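Side-chain contacts in hypothetical protein YHBO (Escherichia coli, PDB 1OI4), which removes glyoxal- and methylglyoxal-derived Maillard adducts from proteins and nucleotides, releasing the repaired molecules with glycolate or lactate: residues Ile124-Gly127 / Pro128-Leu131; Pro147-Ile150 / Asp151-Ala155. One frame throughout, in Å; residues are numbered along the deposited sequence.

Contact 1: residues Ile124-Gly127 / Pro128-Leu131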
loop_
_atom_site.group_PDB
_atom_site.type_symbol
_atom_site.label_atom_id
_atom_site.label_comp_id
_atom_site.label_asym_id
_atom_site.label_seq_id
_atom_site.Cartn_x
_atom_site.Cartn_y
_atom_site.Cartn_z
ATOM N N ILE A 124 5.810 -10.902 -2.097
ATOM C CA ILE A 124 4.770 -11.014 -3.110
ATOM C C ILE A 124 3.690 -9.930 -3.040
ATOM O O ILE A 124 3.349 -9.443 -1.963
ATOM C CB ILE A 124 4.107 -12.409 -3.022
ATOM C CG1 ILE A 124 3.032 -12.558 -4.100
ATOM C CG2 ILE A 124 3.513 -12.612 -1.630
ATOM C CD1 ILE A 124 2.583 -13.999 -4.291
ATOM N N CYS A 125 3.171 -9.549 -4.207
ATOM C CA CYS A 125 2.111 -8.545 -4.310
ATOM C C CYS A 125 2.576 -7.179 -3.785
ATOM O O CYS A 125 3.437 -6.541 -4.392
ATOM C CB CYS A 125 0.882 -9.034 -3.535
ATOM S SG CYS A 125 -0.709 -8.468 -4.192
ATOM N N HIS A 126 2.005 -6.722 -2.675
ATOM C CA HIS A 126 2.417 -5.446 -2.093
ATOM C C HIS A 126 3.661 -5.632 -1.214
ATOM O O HIS A 126 4.291 -4.658 -0.806
ATOM C CB HIS A 126 1.297 -4.840 -1.237
ATOM C CG HIS A 126 0.186 -4.224 -2.032
ATOM N ND1 HIS A 126 -0.769 -4.973 -2.686
ATOM C CD2 HIS A 126 -0.120 -2.928 -2.278
ATOM C CE1 HIS A 126 -1.615 -4.165 -3.301
ATOM N NE2 HIS A 126 -1.245 -2.918 -3.070
ATOM N N GLY A 127 4.000 -6.887 -0.922
ATOM C CA GLY A 127 5.159 -7.173 -0.086
ATOM C C GLY A 127 6.394 -6.334 -0.376
ATOM O O GLY A 127 7.068 -5.878 0.551
ATOM N N PRO A 128 6.727 -6.121 -1.658
ATOM C CA PRO A 128 7.900 -5.322 -2.020
ATOM C C PRO A 128 7.922 -3.908 -1.435
ATOM O O PRO A 128 8.976 -3.281 -1.372
ATOM C CB PRO A 128 7.850 -5.324 -3.543
ATOM C CG PRO A 128 7.335 -6.721 -3.834
ATOM C CD PRO A 128 6.186 -6.823 -2.837
ATOM N N GLN A 129 6.770 -3.401 -1.012
ATOM C CA GLN A 129 6.723 -2.055 -0.440
ATOM C C GLN A 129 7.717 -1.906 0.713
ATOM O O GLN A 129 8.299 -0.836 0.900
ATOM C CB GLN A 129 5.303 -1.719 0.033
ATOM C CG GLN A 129 4.294 -1.569 -1.120
ATOM C CD GLN A 129 2.915 -1.130 -0.650
ATOM O OE1 GLN A 129 2.296 -1.792 0.179
ATOM N NE2 GLN A 129 2.429 -0.011 -1.183
ATOM N N LEU A 130 7.918 -2.976 1.480
ATOM C CA LEU A 130 8.855 -2.920 2.594
ATOM C C LEU A 130 10.290 -2.850 2.071
ATOM O O LEU A 130 11.149 -2.213 2.681
ATOM C CB LEU A 130 8.649 -4.122 3.527
ATOM C CG LEU A 130 7.523 -3.873 4.549
ATOM C CD1 LEU A 130 7.072 -5.157 5.223
ATOM C CD2 LEU A 130 8.024 -2.882 5.585
ATOM N N LEU A 131 10.534 -3.486 0.927
ATOM C CA LEU A 131 11.851 -3.470 0.301
ATOM C C LEU A 131 12.120 -2.053 -0.205
ATOM O O LEU A 131 13.247 -1.567 -0.152
ATOM C CB LEU A 131 11.900 -4.461 -0.865
ATOM C CG LEU A 131 11.759 -5.943 -0.503
ATOM C CD1 LEU A 131 11.727 -6.784 -1.769
ATOM C CD2 LEU A 131 12.919 -6.366 0.383
#

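Contact 2: residues Pro147-Ile150 / Asp151-Ala155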
loop_
_atom_site.group_PDB
_atom_site.type_symbol
_atom_site.label_atom_id
_atom_site.label_comp_id
_atom_site.label_asym_id
_atom_site.label_seq_id
_atom_site.Cartn_x
_atom_site.Cartn_y
_atom_site.Cartn_z
ATOM N N PRO A 147 -0.544 -1.747 -9.022
ATOM C CA PRO A 147 -0.519 -0.413 -8.411
ATOM C C PRO A 147 0.825 0.129 -7.924
ATOM O O PRO A 147 1.008 1.341 -7.873
ATOM C CB PRO A 147 -1.541 -0.529 -7.276
ATOM C CG PRO A 147 -1.531 -2.004 -6.952
ATOM C CD PRO A 147 -1.502 -2.621 -8.324
ATOM N N ILE A 148 1.766 -0.741 -7.572
ATOM C CA ILE A 148 3.049 -0.242 -7.080
ATOM C C ILE A 148 4.214 -0.358 -8.056
ATOM O O ILE A 148 5.348 -0.031 -7.713
ATOM C CB ILE A 148 3.441 -0.918 -5.733
ATOM C CG1 ILE A 148 3.811 -2.385 -5.955
ATOM C CG2 ILE A 148 2.275 -0.831 -4.753
ATOM C CD1 ILE A 148 4.290 -3.077 -4.683
ATOM N N ILE A 149 3.936 -0.806 -9.275
ATOM C CA ILE A 149 4.983 -0.938 -10.283
ATOM C C ILE A 149 5.761 0.370 -10.407
ATOM O O ILE A 149 6.991 0.372 -10.459
ATOM C CB ILE A 149 4.378 -1.316 -11.666
ATOM C CG1 ILE A 149 3.843 -2.755 -11.625
ATOM C CG2 ILE A 149 5.422 -1.174 -12.758
ATOM C CD1 ILE A 149 3.167 -3.199 -12.912
ATOM N N ILE A 150 5.036 1.486 -10.444
ATOM C CA ILE A 150 5.659 2.798 -10.560
ATOM C C ILE A 150 6.574 3.105 -9.361
ATOM O O ILE A 150 7.634 3.714 -9.526
ATOM C CB ILE A 150 4.574 3.912 -10.700
ATOM C CG1 ILE A 150 5.231 5.287 -10.827
ATOM C CG2 ILE A 150 3.648 3.905 -9.484
ATOM C CD1 ILE A 150 6.052 5.473 -12.067
ATOM N N ASP A 151 6.176 2.683 -8.163
ATOM C CA ASP A 151 6.991 2.932 -6.968
ATOM C C ASP A 151 8.270 2.099 -6.981
ATOM O O ASP A 151 9.325 2.557 -6.552
ATOM C CB ASP A 151 6.209 2.618 -5.690
ATOM C CG ASP A 151 4.975 3.483 -5.528
ATOM O OD1 ASP A 151 5.037 4.687 -5.863
ATOM O OD2 ASP A 151 3.946 2.962 -5.046
ATOM N N VAL A 152 8.159 0.865 -7.460
ATOM C CA VAL A 152 9.304 -0.033 -7.548
ATOM C C VAL A 152 10.328 0.548 -8.522
ATOM O O VAL A 152 11.529 0.530 -8.256
ATOM C CB VAL A 152 8.847 -1.441 -8.011
ATOM C CG1 VAL A 152 10.030 -2.260 -8.490
ATOM C CG2 VAL A 152 8.149 -2.150 -6.857
ATOM N N LYS A 153 9.843 1.084 -9.640
ATOM C CA LYS A 153 10.721 1.689 -10.643
ATOM C C LYS A 153 11.343 2.978 -10.104
ATOM O O LYS A 153 12.524 3.252 -10.328
ATOM C CB LYS A 153 9.940 1.989 -11.926
ATOM C CG LYS A 153 9.462 0.747 -12.655
ATOM C CD LYS A 153 8.768 1.098 -13.956
ATOM C CE LYS A 153 8.389 -0.165 -14.720
ATOM N NZ LYS A 153 7.610 0.150 -15.946
ATOM N N ASN A 154 10.545 3.769 -9.394
ATOM C CA ASN A 154 11.037 5.012 -8.816
ATOM C C ASN A 154 12.114 4.710 -7.777
ATOM O O ASN A 154 12.939 5.562 -7.462
ATOM C CB ASN A 154 9.885 5.795 -8.170
ATOM C CG ASN A 154 9.080 6.610 -9.186
ATOM O OD1 ASN A 154 8.012 7.138 -8.872
ATOM N ND2 ASN A 154 9.602 6.719 -10.404
ATOM N N ALA A 155 12.099 3.488 -7.254
ATOM C CA ALA A 155 13.071 3.067 -6.250
ATOM C C ALA A 155 14.358 2.555 -6.903
ATOM O O ALA A 155 15.242 2.033 -6.227
ATOM C CB ALA A 155 12.459 1.982 -5.346
#

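Contact 1: residues Ile124-Gly127 / Pro128-Leu131
His126 and Gln129 run side by side, pointing the same way, and meet through carbon and amide atoms with no hydrogen bond between the two side chains. Gln129 OE1 sits 3.5 Å from His126 CB and 3.6 Å from His126 CD2, at the edge of the imidazole and near its plane; the amide is turned 68° against the ring. Gln129 CG stands beside its own backbone N (chi1 -68°) and the chain then extends, so the amide reaches back past the carbonyl of His126, with CG only 3.1 Å from His126 O. An alanine in its place would remove the amide beside the CD2 edge and is likely to leave a gap between the imidazole and Ile148. His126 NE2 is hydrogen-bonded to Asp99 of the second subunit.

Two backbone bonds link the turn to the first residues of the helix. Gln129 N bonds to His126 O at 2.8 Å, and Leu130 N reaches Gly127 O at 3.2 Å. Just before them, Gly127 N bonds to Ile124 O (2.8 Å) and closes a type II' turn with Cys125 at its second position. This is the nucleophile elbow of the DJ-1/PfpI family: strand 121-124, a sharp turn carrying Cys125, the nucleophile by similarity, then helix 128-134. Cys125 has a positive phi (63°), as is usual at such elbows, and its side chain meets Glu38.

The remaining contacts set carbon against carbonyl oxygen: Pro128 CD lies 3.2 Å from Cys125 O. Pro128 has no N-H, and His126 O is taken by Gln129 N, three residues on. Leu130 CB passes 3.8 Å from Gly127 O, while Leu130 and Leu131 both rest on Thr111 of helix 105-116.

Contact 2: residues Pro147-Ile150 / Asp151-Ala155
Ile148 O takes two backbone N-H groups at the opening of helix 149-154: Val152 N at 3.0 Å, and Asp151 N through a weak bond bent to 119°. This is the buried part of the contact. Ile148 CG1 lies between its backbone N and carbonyl carbon (chi1 70°), and is only in light contact, at 4.4 Å, with Val152 CG2 one turn on; both side chains face helix 128-134, Ile148 meeting Gln129 and Val152 meeting Ile132. The Asp151 side chain crosses that of Ile148 at about a right angle, OD2 being 4.0 Å from Ile148 CB, and it is buried. OD2 forms a salt bridge with Arg102 of the second subunit.

The exposed side is that of Lys153 with Ile149. Lys153 runs extended beside Ile149, so its CE touches the isoleucine methyl CG2 at 3.7 Å, and NZ lies slightly farther off; both side chains also touch Phe159 of strand 158-159. Ile150 and Asn154 lie at the subunit interface. Ile150 CG1 stands anti to the backbone N (chi1 -180°) and meets Asn154 OD1 at 3.9 Å, an apolar approach to an amide. Ile150 also packs on Arg102, and Asn154 on Asn154, both of the second subunit.

The helix is the connection of a small beta-alpha-beta unit between strands 141-142 and 158-159. Its chemistry is divided: hydrocarbon seats it on helix 128-134, while a buried acid is probably kept charged by its arginine across the subunit interface.

How the contacts relate
Contact 1 belongs to the core, its centre about 9 Å from that of the chain; contact 2, its centre about 19 Å out, is only partly buried and lies toward the surface. They hold different helices, 128-134 and 149-154. Ile148 links the two contacts, its CD1 3.6 Å from Cys125 O, beside the elbow of the presumed nucleophile; the helices also touch where Asp151 and Val152 meet Ile132. Contact 1 relies mainly on turn and helix-start backbone bonds, with a polar amide alongside a ring; contact 2 on regular helical bonds and isoleucine carbon. Both touch the second subunit, contact 1 by a hydrogen bond of its imidazole, contact 2 by a salt bridge and packing.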